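Local coordinates for protein inactive Zymogen C11 Protease (Parabacteroides distasonis, PDB 6MZO) that is an inactive zymogen of a clostripain-like (family C11) cysteine peptidase that, once activated, would probably hydrolyse peptide bonds, at residues Val77-Ala82 with Ile97-Lys102; Cys167-Tyr172 with Glu345-Leu350; Tyr180-Pro185 with Ala207-Ile212; Arg243-Asp248 with Arg284-Glu289. All blocks are in the same frame, centred on the assembly; numbering follows the deposited sequence.

The four contacts sit in one clostripain-family chain built on a nine-stranded mixed sheet. Contacts 1 and 3 reach that sheet, their centres 25 Å apart: contact 1 joins its outermost strand 72-80 to helix 90-103, contact 3 sets helix 209-220 against the inner strand 178-183. Contact 1 closes before contact 2 opens; contacts 3 and 4 follow in series inside the loop of contact 2, which thus ties helix 341-347 back to helix 168-173 in mid-chain. Strand 178-183 follows helix 168-173, and the nearest atoms of contacts 2 and 3 are about 5 Å apart, without touching. Contact 4 packs helix 235-246 against the link before helix 288-301, about 47 Å between centres from contact 1, across the chain's centre.

Contact 1: Val77-Ala82 with Ile97-Lys102; sequences VLETYA and IDKVQK
K99 reaches from helix 90-103 to E79 near the end of strand 72-80 and Y81 just beyond it, where L78 and E79 together face L63 in a classic beta bulge on the outermost strand of the mixed sheet. The CA atoms of E79 and K99 are 10.0 Å apart, so long side chains must span the gap. The E79 side chain is extended, with CG trans to the backbone N (chi1 -176°), and it lies along the Y81 ring: E79 CG stands 3.7 Å above the plane of that ring, displaced toward its rim. K99 is stretched up to CE and then turns at its last torsion (chi4 76°). Its methylene groups therefore do most of the touching, with K99 CE 3.3 Å from E79 OE1. The ion pair is long, at 3.7 Å between K99 NZ and E79 OE1, and the placement of NZ is doubtful; E103 is its stronger polar partner. An alanine at K99 would probably cost E103 its salt-bridge partner and leave the E79 carboxylate and the Y81 hydroxyl without the lysine chain they lie against. That hydroxyl rests against the shaft of the lysine, Y81 OH lying 3.4 Å from K99 CD.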
loop_
_atom_site.group_PDB
_atom_site.type_symbol
_atom_site.label_atom_id
_atom_site.label_comp_id
_atom_site.label_asym_id
_atom_site.label_seq_id
_atom_site.Cartn_x
_atom_site.Cartn_y
_atom_site.Cartn_z
ATOM N N VAL A 77 15.956 15.742 15.702
ATOM C CA VAL A 77 14.920 14.984 16.447
ATOM C C VAL A 77 14.020 16.017 17.013
ATOM O O VAL A 77 14.444 16.741 17.956
ATOM C CB VAL A 77 15.473 14.047 17.571
ATOM C CG1 VAL A 77 14.325 13.404 18.423
ATOM C CG2 VAL A 77 16.346 12.917 17.000
ATOM N N LEU A 78 12.848 16.171 16.399
ATOM C CA LEU A 78 11.870 17.184 16.767
ATOM C C LEU A 78 11.112 16.924 18.055
ATOM O O LEU A 78 11.110 17.750 18.987
ATOM C CB LEU A 78 10.840 17.344 15.683
ATOM C CG LEU A 78 11.501 17.723 14.359
ATOM C CD1 LEU A 78 10.448 17.829 13.282
ATOM C CD2 LEU A 78 12.206 19.079 14.500
ATOM N N GLU A 79 10.397 15.811 18.079
ATOM C CA GLU A 79 9.661 15.510 19.288
ATOM C C GLU A 79 9.883 14.077 19.675
ATOM O O GLU A 79 9.936 13.188 18.809
ATOM C CB GLU A 79 8.185 15.814 19.115
ATOM C CG GLU A 79 7.407 15.603 20.409
ATOM C CD GLU A 79 6.100 16.348 20.422
ATOM O OE1 GLU A 79 5.591 16.667 19.324
ATOM O OE2 GLU A 79 5.595 16.627 21.532
ATOM N N THR A 80 9.997 13.835 20.971
ATOM C CA THR A 80 10.128 12.471 21.450
ATOM C C THR A 80 8.889 12.240 22.310
ATOM O O THR A 80 8.653 12.983 23.253
ATOM C CB THR A 80 11.416 12.279 22.243
ATOM O OG1 THR A 80 12.538 12.424 21.385
ATOM C CG2 THR A 80 11.482 10.904 22.904
ATOM N N TYR A 81 8.077 11.244 21.960
ATOM C CA TYR A 81 6.753 11.098 22.561
ATOM C C TYR A 81 6.801 10.175 23.773
ATOM O O TYR A 81 7.804 9.497 23.969
ATOM C CB TYR A 81 5.774 10.585 21.511
ATOM C CG TYR A 81 5.540 11.606 20.431
ATOM C CD1 TYR A 81 4.587 12.604 20.604
ATOM C CD2 TYR A 81 6.251 11.556 19.234
ATOM C CE1 TYR A 81 4.365 13.548 19.626
ATOM C CE2 TYR A 81 6.029 12.455 18.260
ATOM C CZ TYR A 81 5.086 13.480 18.471
ATOM O OH TYR A 81 4.822 14.438 17.494
ATOM N N ALA A 82 5.758 10.186 24.612
ATOM C CA ALA A 82 5.721 9.272 25.751
ATOM C C ALA A 82 5.582 7.849 25.211
ATOM O O ALA A 82 5.111 7.650 24.082
ATOM C CB ALA A 82 4.584 9.612 26.701
ATOM N N ILE A 97 0.605 13.572 11.418
ATOM C CA ILE A 97 0.404 14.277 10.134
ATOM C C ILE A 97 0.056 15.745 10.433
ATOM O O ILE A 97 0.568 16.687 9.766
ATOM C CB ILE A 97 -0.718 13.611 9.303
ATOM C CG1 ILE A 97 -0.258 12.294 8.771
ATOM C CG2 ILE A 97 -1.109 14.532 8.128
ATOM C CD1 ILE A 97 -1.425 11.468 8.285
ATOM N N ASP A 98 -0.829 15.987 11.414
ATOM C CA ASP A 98 -1.181 17.355 11.712
ATOM C C ASP A 98 0.031 18.158 12.109
ATOM O O ASP A 98 0.176 19.335 11.703
ATOM C CB ASP A 98 -2.230 17.433 12.852
ATOM C CG ASP A 98 -3.583 16.940 12.417
ATOM O OD1 ASP A 98 -3.856 16.866 11.215
ATOM O OD2 ASP A 98 -4.406 16.616 13.297
ATOM N N LYS A 99 0.868 17.556 12.958
ATOM C CA LYS A 99 2.061 18.284 13.406
ATOM C C LYS A 99 2.997 18.601 12.224
ATOM O O LYS A 99 3.514 19.722 12.083
ATOM C CB LYS A 99 2.794 17.490 14.500
ATOM C CG LYS A 99 4.139 18.089 14.832
ATOM C CD LYS A 99 4.759 17.546 16.105
ATOM C CE LYS A 99 5.994 18.403 16.513
ATOM N NZ LYS A 99 5.542 19.683 17.111
ATOM N N VAL A 100 3.203 17.610 11.364
ATOM C CA VAL A 100 4.086 17.839 10.241
ATOM C C VAL A 100 3.546 18.932 9.311
ATOM O O VAL A 100 4.311 19.736 8.815
ATOM C CB VAL A 100 4.267 16.505 9.511
ATOM C CG1 VAL A 100 4.873 16.701 8.127
ATOM C CG2 VAL A 100 5.100 15.570 10.404
ATOM N N GLN A 101 2.234 18.935 9.045
ATOM C CA GLN A 101 1.649 19.915 8.124
ATOM C C GLN A 101 1.719 21.297 8.740
ATOM O O GLN A 101 1.963 22.303 8.033
ATOM C CB GLN A 101 0.208 19.551 7.772
ATOM C CG GLN A 101 0.107 18.361 6.846
ATOM C CD GLN A 101 -1.306 18.087 6.345
ATOM O OE1 GLN A 101 -2.265 18.315 7.071
ATOM N NE2 GLN A 101 -1.424 17.607 5.099
ATOM N N LYS A 102 1.539 21.365 10.057
ATOM C CA LYS A 102 1.604 22.656 10.749
ATOM C C LYS A 102 3.027 23.230 10.760
ATOM O O LYS A 102 3.226 24.455 10.586
ATOM C CB LYS A 102 1.048 22.491 12.162
#

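Contact 2: Cys167-Tyr172 with Glu345-Leu350; sequences CAEVAY and EWYKDL
E169 in the first turn of helix 168-173 and L350 in the type I turn Y347-L350 bring the two backbones to 7.4 Å between their CA atoms, the nearest pair across the contact. Each segment has its own local bonds: the turn is closed by L350 N bonding to Y347 O, while C167 occupies the N-cap of helix 168-173, its SG accepting from V170 N at 3.4 Å. The contact itself is a buried tyrosine-carboxylate hydrogen bond with apolar support, tying helix 168-173, which precedes strand 178-183 of the central sheet, to helix 341-347 near the C-terminus. Y347 OH donates to E169 OE2 over a short 2.6 Å, meeting the oxygen on its anti side and 18° out of the carboxylate plane. A bend at chi2 (86°) turns the carboxylate aside from the extended course of the chain. The two side chains cross nearly at right angles, and the carboxylate is turned 77° against the tyrosine ring, to which it comes at the edge. The stem of E169 joins in as well: its CG lies 3.7 Å from Y347 CE1 and 4.1 Å from L350 CD1, so the methylene fills the angle between ring and leucine. I143 of helix 143-150 touches both E169 and L350, and W120 also packs on E169. A second donor, the backbone N of Y334, reaches the same OE2. One O-H and one N-H thus share OE2, and with the start of a helix close by they would probably favour a charged carboxylate and make its burial less costly.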
loop_
_atom_site.group_PDB
_atom_site.type_symbol
_atom_site.label_atom_id
_atom_site.label_comp_id
_atom_site.label_asym_id
_atom_site.label_seq_id
_atom_site.Cartn_x
_atom_site.Cartn_y
_atom_site.Cartn_z
ATOM N N CYS A 167 -4.952 -3.489 -4.041
ATOM C CA CYS A 167 -6.165 -4.216 -4.358
ATOM C C CYS A 167 -7.256 -3.216 -4.581
ATOM O O CYS A 167 -7.120 -2.067 -4.186
ATOM C CB CYS A 167 -6.573 -5.151 -3.247
ATOM S SG CYS A 167 -6.872 -4.267 -1.663
ATOM N N ALA A 168 -8.282 -3.624 -5.275
ATOM C CA ALA A 168 -9.334 -2.702 -5.625
ATOM C C ALA A 168 -9.896 -2.078 -4.399
ATOM O O ALA A 168 -10.268 -0.883 -4.394
ATOM C CB ALA A 168 -10.423 -3.381 -6.396
ATOM N N GLU A 169 -10.076 -2.892 -3.361
ATOM C CA GLU A 169 -10.755 -2.398 -2.192
ATOM C C GLU A 169 -10.035 -1.242 -1.512
ATOM O O GLU A 169 -10.691 -0.281 -1.041
ATOM C CB GLU A 169 -10.930 -3.509 -1.164
ATOM C CG GLU A 169 -11.803 -4.726 -1.623
ATOM C CD GLU A 169 -10.989 -5.800 -2.384
ATOM O OE1 GLU A 169 -9.867 -5.544 -2.814
ATOM O OE2 GLU A 169 -11.569 -6.884 -2.534
ATOM N N VAL A 170 -8.725 -1.372 -1.442
ATOM C CA VAL A 170 -7.886 -0.276 -0.889
ATOM C C VAL A 170 -7.809 0.901 -1.827
ATOM O O VAL A 170 -7.923 2.109 -1.418
ATOM C CB VAL A 170 -6.444 -0.826 -0.543
ATOM C CG1 VAL A 170 -5.429 0.336 -0.329
ATOM C CG2 VAL A 170 -6.530 -1.808 0.612
ATOM N N ALA A 171 -7.530 0.638 -3.111
ATOM C CA ALA A 171 -7.441 1.795 -4.021
ATOM C C ALA A 171 -8.785 2.582 -3.993
ATOM O O ALA A 171 -8.816 3.866 -4.065
ATOM C CB ALA A 171 -7.128 1.316 -5.438
ATOM N N TYR A 172 -9.896 1.856 -3.867
ATOM C CA TYR A 172 -11.179 2.536 -3.863
ATOM C C TYR A 172 -11.357 3.321 -2.559
ATOM O O TYR A 172 -11.812 4.508 -2.562
ATOM C CB TYR A 172 -12.328 1.530 -4.014
ATOM C CG TYR A 172 -13.672 2.158 -4.233
ATOM C CD1 TYR A 172 -13.950 2.827 -5.419
ATOM C CD2 TYR A 172 -14.697 1.974 -3.328
ATOM C CE1 TYR A 172 -15.240 3.336 -5.654
ATOM C CE2 TYR A 172 -16.029 2.531 -3.528
ATOM C CZ TYR A 172 -16.241 3.168 -4.740
ATOM O OH TYR A 172 -17.489 3.655 -4.917
ATOM N N GLU A 345 -18.640 -12.093 5.713
ATOM C CA GLU A 345 -19.476 -11.150 6.440
ATOM C C GLU A 345 -18.655 -9.863 6.799
ATOM O O GLU A 345 -19.159 -8.751 6.653
ATOM C CB GLU A 345 -20.098 -11.817 7.676
ATOM C CG GLU A 345 -19.282 -11.754 8.934
ATOM C CD GLU A 345 -19.942 -12.491 10.104
ATOM O OE1 GLU A 345 -20.583 -13.557 9.887
ATOM O OE2 GLU A 345 -19.827 -11.966 11.237
ATOM N N TRP A 346 -17.395 -10.018 7.194
ATOM C CA TRP A 346 -16.501 -8.877 7.397
ATOM C C TRP A 346 -16.410 -7.998 6.148
ATOM O O TRP A 346 -16.449 -6.773 6.226
ATOM C CB TRP A 346 -15.097 -9.382 7.782
ATOM C CG TRP A 346 -14.081 -8.340 7.844
ATOM C CD1 TRP A 346 -13.810 -7.514 8.909
ATOM C CD2 TRP A 346 -13.177 -7.992 6.826
ATOM N NE1 TRP A 346 -12.796 -6.653 8.588
ATOM C CE2 TRP A 346 -12.379 -6.932 7.315
ATOM C CE3 TRP A 346 -12.950 -8.470 5.526
ATOM C CZ2 TRP A 346 -11.371 -6.341 6.547
ATOM C CZ3 TRP A 346 -11.935 -7.854 4.757
ATOM C CH2 TRP A 346 -11.176 -6.808 5.286
ATOM N N TYR A 347 -16.305 -8.642 5.004
ATOM C CA TYR A 347 -16.150 -7.940 3.761
ATOM C C TYR A 347 -17.283 -6.986 3.482
ATOM O O TYR A 347 -17.086 -6.002 2.785
ATOM C CB TYR A 347 -16.054 -8.950 2.628
ATOM C CG TYR A 347 -15.516 -8.411 1.334
ATOM C CD1 TYR A 347 -14.182 -7.948 1.203
ATOM C CD2 TYR A 347 -16.347 -8.390 0.237
ATOM C CE1 TYR A 347 -13.694 -7.524 -0.050
ATOM C CE2 TYR A 347 -15.899 -7.957 -1.004
ATOM C CZ TYR A 347 -14.579 -7.510 -1.129
ATOM O OH TYR A 347 -14.195 -7.116 -2.361
ATOM N N LYS A 348 -18.472 -7.297 4.017
ATOM C CA LYS A 348 -19.682 -6.518 3.717
ATOM C C LYS A 348 -19.650 -5.090 4.265
ATOM O O LYS A 348 -20.415 -4.232 3.816
ATOM C CB LYS A 348 -20.923 -7.265 4.204
ATOM C CG LYS A 348 -21.143 -8.555 3.357
ATOM C CD LYS A 348 -22.375 -9.352 3.822
ATOM C CE LYS A 348 -22.627 -10.490 2.856
ATOM N NZ LYS A 348 -23.572 -11.507 3.409
ATOM N N ASP A 349 -18.698 -4.802 5.140
ATOM C CA ASP A 349 -18.606 -3.450 5.639
ATOM C C ASP A 349 -17.680 -2.598 4.796
ATOM O O ASP A 349 -17.566 -1.406 5.077
ATOM C CB ASP A 349 -18.120 -3.442 7.066
ATOM C CG ASP A 349 -19.149 -4.018 8.030
ATOM O OD1 ASP A 349 -20.351 -3.729 7.845
ATOM O OD2 ASP A 349 -18.735 -4.769 8.933
ATOM N N LEU A 350 -16.969 -3.175 3.815
ATOM C CA LEU A 350 -16.076 -2.317 2.978
ATOM C C LEU A 350 -16.834 -1.463 1.953
ATOM O O LEU A 350 -17.825 -1.901 1.367
ATOM C CB LEU A 350 -15.086 -3.192 2.216
ATOM C CG LEU A 350 -14.076 -3.882 3.117
ATOM C CD1 LEU A 350 -13.201 -4.727 2.242
ATOM C CD2 LEU A 350 -13.255 -2.846 3.835
#

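Contact 3: Tyr180-Pro185 with Ala207-Ile212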
loop_
_atom_site.group_PDB
_atom_site.type_symbol
_atom_site.label_atom_id
_atom_site.label_comp_id
_atom_site.label_asym_id
_atom_site.label_seq_id
_atom_site.Cartn_x
_atom_site.Cartn_y
_atom_site.Cartn_z
ATOM N N TYR A 180 -2.687 9.427 -6.150
ATOM C CA TYR A 180 -2.124 8.174 -6.594
ATOM C C TYR A 180 -1.844 7.277 -5.397
ATOM O O TYR A 180 -1.509 7.748 -4.369
ATOM C CB TYR A 180 -0.790 8.409 -7.332
ATOM C CG TYR A 180 -0.986 9.140 -8.608
ATOM C CD1 TYR A 180 -1.319 8.480 -9.735
ATOM C CD2 TYR A 180 -0.903 10.491 -8.655
ATOM C CE1 TYR A 180 -1.553 9.157 -10.902
ATOM C CE2 TYR A 180 -1.138 11.181 -9.810
ATOM C CZ TYR A 180 -1.469 10.511 -10.930
ATOM O OH TYR A 180 -1.705 11.202 -12.077
ATOM N N ILE A 181 -1.968 5.981 -5.607
ATOM C CA ILE A 181 -1.667 5.001 -4.599
ATOM C C ILE A 181 -0.599 4.078 -5.185
ATOM O O ILE A 181 -0.748 3.598 -6.233
ATOM C CB ILE A 181 -2.890 4.131 -4.250
ATOM C CG1 ILE A 181 -4.039 4.970 -3.729
ATOM C CG2 ILE A 181 -2.536 3.100 -3.224
ATOM C CD1 ILE A 181 -3.722 5.649 -2.457
ATOM N N ILE A 182 0.453 3.837 -4.435
ATOM C CA ILE A 182 1.544 2.985 -4.855
ATOM C C ILE A 182 1.625 1.804 -3.906
ATOM O O ILE A 182 1.655 2.017 -2.744
ATOM C CB ILE A 182 2.890 3.739 -4.805
ATOM C CG1 ILE A 182 2.812 5.005 -5.626
ATOM C CG2 ILE A 182 4.012 2.894 -5.351
ATOM C CD1 ILE A 182 3.982 5.922 -5.449
ATOM N N GLY A 183 1.688 0.581 -4.418
ATOM C CA GLY A 183 1.746 -0.556 -3.501
ATOM C C GLY A 183 2.001 -1.840 -4.240
ATOM O O GLY A 183 2.237 -1.819 -5.458
ATOM N N SER A 184 1.991 -2.920 -3.479
ATOM C CA SER A 184 2.153 -4.266 -4.080
ATOM C C SER A 184 0.905 -5.042 -3.902
ATOM O O SER A 184 0.306 -5.041 -2.809
ATOM C CB SER A 184 3.318 -5.021 -3.428
ATOM O OG SER A 184 3.424 -6.383 -3.915
ATOM N N PRO A 185 0.479 -5.770 -4.939
ATOM C CA PRO A 185 -0.621 -6.740 -4.731
ATOM C C PRO A 185 -0.202 -7.966 -4.002
ATOM O O PRO A 185 -1.094 -8.735 -3.642
ATOM C CB PRO A 185 -1.098 -7.087 -6.130
ATOM C CG PRO A 185 0.135 -6.776 -7.034
ATOM C CD PRO A 185 0.872 -5.616 -6.376
ATOM N N ALA A 207 5.106 14.671 -7.910
ATOM C CA ALA A 207 5.730 13.413 -7.484
ATOM C C ALA A 207 5.801 12.472 -8.672
ATOM O O ALA A 207 4.829 12.285 -9.408
ATOM C CB ALA A 207 4.898 12.799 -6.325
ATOM N N ASP A 208 6.955 11.806 -8.855
ATOM C CA ASP A 208 7.138 10.896 -10.002
ATOM C C ASP A 208 6.752 9.502 -9.581
ATOM O O ASP A 208 7.602 8.653 -9.244
ATOM C CB ASP A 208 8.621 11.010 -10.467
ATOM C CG ASP A 208 8.906 10.254 -11.714
ATOM O OD1 ASP A 208 7.998 9.615 -12.295
ATOM O OD2 ASP A 208 10.092 10.263 -12.117
ATOM N N VAL A 209 5.434 9.314 -9.538
ATOM C CA VAL A 209 4.926 8.033 -9.011
ATOM C C VAL A 209 5.270 6.885 -9.919
ATOM O O VAL A 209 5.560 5.764 -9.406
ATOM C CB VAL A 209 3.376 8.126 -8.784
ATOM C CG1 VAL A 209 3.132 9.180 -7.656
ATOM C CG2 VAL A 209 2.597 8.418 -10.078
ATOM N N VAL A 210 5.321 7.116 -11.235
ATOM C CA VAL A 210 5.735 6.038 -12.093
ATOM C C VAL A 210 7.236 5.735 -11.887
ATOM O O VAL A 210 7.598 4.590 -11.836
ATOM C CB VAL A 210 5.391 6.339 -13.603
ATOM C CG1 VAL A 210 5.946 5.274 -14.533
ATOM C CG2 VAL A 210 3.845 6.479 -13.716
ATOM N N GLY A 211 8.084 6.772 -11.699
ATOM C CA GLY A 211 9.482 6.575 -11.348
ATOM C C GLY A 211 9.643 5.723 -10.120
ATOM O O GLY A 211 10.466 4.827 -10.095
ATOM N N ILE A 212 8.883 6.048 -9.076
ATOM C CA ILE A 212 9.012 5.286 -7.845
ATOM C C ILE A 212 8.738 3.789 -8.044
ATOM O O ILE A 212 9.536 2.963 -7.617
ATOM C CB ILE A 212 8.067 5.857 -6.766
ATOM C CG1 ILE A 212 8.557 7.243 -6.327
ATOM C CG2 ILE A 212 7.975 4.886 -5.549
ATOM C CD1 ILE A 212 7.477 8.008 -5.510
#
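One face of the Y180 ring receives a methyl group: V209 CG2 sits 4.1 Å from the ring centroid and 19° off the ring normal, a CH-pi contact over the face, displaced toward the CG-CD1 rim. Y180 also touches K231 of the adjacent strand 226-231 and I303 of the edge strand 302-307. V209 straddles two partners. With CG1 trans to the carbonyl carbon (chi1 -65°), its CG2 faces the tyrosine while CG1 comes within 4.0 Å of I182 CD1. The end of I182 is held from a second side too, since I212 CD1, one helical turn on, lies 4.1 Å from I182 CD1. An alanine in place of V209 removes both methyls and would probably leave the Y180 ring face without its CH-pi partner and a gap beside I182. The helix start is fixed by D208, whose OD1 accepts from G211 N at 2.9 Å from above the carboxylate plane, an N-cap bond, and whose OD2 pairs with K204. V209 meets F157 and V229, and I212 meets L159, on adjoining strands. I181 points away from the helix, so helix 209-220 packs on one face of the central sheet, the layered alpha/beta arrangement of clan CD peptidases.

Contact 4: Arg243-Asp248 with Arg284-Glu289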
loop_
_atom_site.group_PDB
_atom_site.type_symbol
_atom_site.label_atom_id
_atom_site.label_comp_id
_atom_site.label_asym_id
_atom_site.label_seq_id
_atom_site.Cartn_x
_atom_site.Cartn_y
_atom_site.Cartn_z
ATOM N N ARG A 243 -19.499 -2.733 -11.004
ATOM C CA ARG A 243 -20.842 -2.874 -10.483
ATOM C C ARG A 243 -21.730 -3.624 -11.486
ATOM O O ARG A 243 -22.565 -4.506 -11.087
ATOM C CB ARG A 243 -21.423 -1.475 -10.177
ATOM C CG ARG A 243 -22.874 -1.552 -9.638
ATOM C CD ARG A 243 -23.394 -0.129 -9.391
ATOM N NE ARG A 243 -22.383 0.661 -8.724
ATOM C CZ ARG A 243 -21.815 1.761 -9.220
ATOM N NH1 ARG A 243 -22.221 2.259 -10.389
ATOM N NH2 ARG A 243 -20.853 2.366 -8.519
ATOM N N THR A 244 -21.462 -3.405 -12.776
ATOM C CA THR A 244 -22.385 -3.983 -13.784
ATOM C C THR A 244 -22.340 -5.506 -13.790
ATOM O O THR A 244 -23.365 -6.155 -14.069
ATOM C CB THR A 244 -22.105 -3.453 -15.205
ATOM O OG1 THR A 244 -20.825 -3.904 -15.656
ATOM C CG2 THR A 244 -22.097 -1.925 -15.216
ATOM N N LEU A 245 -21.221 -6.092 -13.360
ATOM C CA LEU A 245 -21.120 -7.540 -13.351
ATOM C C LEU A 245 -21.277 -8.128 -11.962
ATOM O O LEU A 245 -21.555 -9.318 -11.849
ATOM C CB LEU A 245 -19.795 -8.024 -13.984
ATOM C CG LEU A 245 -18.450 -7.757 -13.263
ATOM C CD1 LEU A 245 -17.773 -9.047 -12.848
ATOM C CD2 LEU A 245 -17.481 -6.970 -14.121
ATOM N N PHE A 246 -21.136 -7.334 -10.896
ATOM C CA PHE A 246 -21.246 -7.931 -9.561
ATOM C C PHE A 246 -22.628 -7.747 -8.923
ATOM O O PHE A 246 -23.033 -8.548 -8.066
ATOM C CB PHE A 246 -20.172 -7.326 -8.635
ATOM C CG PHE A 246 -18.839 -7.924 -8.823
ATOM C CD1 PHE A 246 -18.587 -9.206 -8.350
ATOM C CD2 PHE A 246 -17.805 -7.193 -9.434
ATOM C CE1 PHE A 246 -17.340 -9.780 -8.521
ATOM C CE2 PHE A 246 -16.539 -7.757 -9.560
ATOM C CZ PHE A 246 -16.308 -9.051 -9.104
ATOM N N HIS A 247 -23.327 -6.689 -9.320
ATOM C CA HIS A 247 -24.508 -6.275 -8.549
ATOM C C HIS A 247 -25.668 -7.262 -8.696
ATOM O O HIS A 247 -26.660 -7.185 -7.920
ATOM C CB HIS A 247 -24.958 -4.853 -8.941
ATOM C CG HIS A 247 -25.673 -4.779 -10.256
ATOM N ND1 HIS A 247 -25.275 -5.483 -11.372
ATOM C CD2 HIS A 247 -26.787 -4.110 -10.620
ATOM C CE1 HIS A 247 -26.109 -5.252 -12.366
ATOM N NE2 HIS A 247 -27.046 -4.433 -11.931
ATOM N N ASP A 248 -25.595 -8.197 -9.651
ATOM C CA ASP A 248 -26.702 -9.125 -9.845
ATOM C C ASP A 248 -26.284 -10.564 -9.579
ATOM O O ASP A 248 -26.976 -11.545 -9.981
ATOM C CB ASP A 248 -27.306 -8.967 -11.257
ATOM C CG ASP A 248 -26.350 -9.374 -12.378
ATOM O OD1 ASP A 248 -25.129 -9.484 -12.152
ATOM O OD2 ASP A 248 -26.861 -9.618 -13.500
ATOM N N ARG A 284 -14.008 -14.696 -14.724
ATOM C CA ARG A 284 -14.871 -15.847 -14.414
ATOM C C ARG A 284 -16.339 -15.506 -14.281
ATOM O O ARG A 284 -17.197 -16.390 -14.310
ATOM C CB ARG A 284 -14.474 -16.524 -13.099
ATOM C CG ARG A 284 -13.018 -16.876 -12.934
ATOM C CD ARG A 284 -12.522 -17.566 -14.125
ATOM N NE ARG A 284 -11.064 -17.594 -14.167
ATOM C CZ ARG A 284 -10.342 -18.706 -14.308
ATOM N NH1 ARG A 284 -10.966 -19.906 -14.429
ATOM N NH2 ARG A 284 -9.019 -18.624 -14.329
ATOM N N LEU A 285 -16.645 -14.241 -14.144
ATOM C CA LEU A 285 -18.007 -13.782 -13.874
ATOM C C LEU A 285 -18.553 -12.892 -14.980
ATOM O O LEU A 285 -19.767 -12.916 -15.247
ATOM C CB LEU A 285 -18.042 -13.010 -12.566
ATOM C CG LEU A 285 -17.865 -13.875 -11.302
ATOM C CD1 LEU A 285 -17.705 -12.967 -10.107
ATOM C CD2 LEU A 285 -19.100 -14.777 -11.081
ATOM N N ALA A 286 -17.665 -12.105 -15.604
ATOM C CA ALA A 286 -18.103 -11.147 -16.633
ATOM C C ALA A 286 -18.540 -11.768 -17.932
ATOM O O ALA A 286 -17.961 -12.755 -18.416
ATOM C CB ALA A 286 -16.947 -10.142 -16.934
ATOM N N THR A 287 -19.545 -11.151 -18.561
ATOM C CA THR A 287 -19.848 -11.429 -19.953
ATOM C C THR A 287 -18.669 -10.866 -20.785
ATOM O O THR A 287 -17.829 -10.180 -20.253
ATOM C CB THR A 287 -21.142 -10.767 -20.414
ATOM O OG1 THR A 287 -20.982 -9.336 -20.310
ATOM C CG2 THR A 287 -22.282 -11.210 -19.559
ATOM N N GLU A 288 -18.604 -11.228 -22.064
ATOM C CA GLU A 288 -17.519 -10.747 -22.905
ATOM C C GLU A 288 -17.549 -9.233 -22.961
ATOM O O GLU A 288 -16.508 -8.578 -22.854
ATOM C CB GLU A 288 -17.606 -11.323 -24.298
ATOM C CG GLU A 288 -16.423 -10.942 -25.181
ATOM C CD GLU A 288 -16.659 -11.357 -26.619
ATOM O OE1 GLU A 288 -16.354 -10.561 -27.547
ATOM O OE2 GLU A 288 -17.190 -12.482 -26.815
ATOM N N GLU A 289 -18.755 -8.690 -23.098
ATOM C CA GLU A 289 -18.919 -7.236 -23.143
ATOM C C GLU A 289 -18.462 -6.552 -21.847
ATOM O O GLU A 289 -17.686 -5.587 -21.854
ATOM C CB GLU A 289 -20.382 -6.902 -23.419
ATOM C CG GLU A 289 -20.651 -5.440 -23.685
ATOM C CD GLU A 289 -22.087 -5.196 -24.155
ATOM O OE1 GLU A 289 -22.786 -4.369 -23.530
ATOM O OE2 GLU A 289 -22.515 -5.808 -25.161
#
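Apolar packing joins L245 and F246, in the C-terminal part of helix 235-246, to L285 and A286 in the link between helices 278-283 and 288-301; the centre of the contact lies about 27 Å from the centre of the chain. The CA atoms of L245 and A286 are only 5.7 Å apart. The two methyls of L245 meet different partners: L245 CD1 lies 4.0 Å from L285 CB and also near the A286 backbone N, while L245 CD2 reaches A286 CB at 4.3 Å. This fork is set by an unusual shape, with CG between the backbone N and the carbonyl carbon (chi1 69°) and chi2 away from a staggered value (116°). The same CD1 stands 3.7 Å above the plane of the F246 ring, toward its rim, so the two neighbours on the helix brace one another. Within this cluster of helices, the link turns into a new one: T287 is the N-cap of helix 288-301, its OG1 caps a backbone N of that helix, and the bond from T287 N to Q290 OE1 is consistent with a capping box. At the ring, the L285 and F246 side chains cross at about a right angle, L285 CD1 coming obliquely to F246 CE1 at 3.6 Å. V282 of helix 278-283 touches both L245 and F246, V257 packs on L285, and the ring of Y357 meets that of F246.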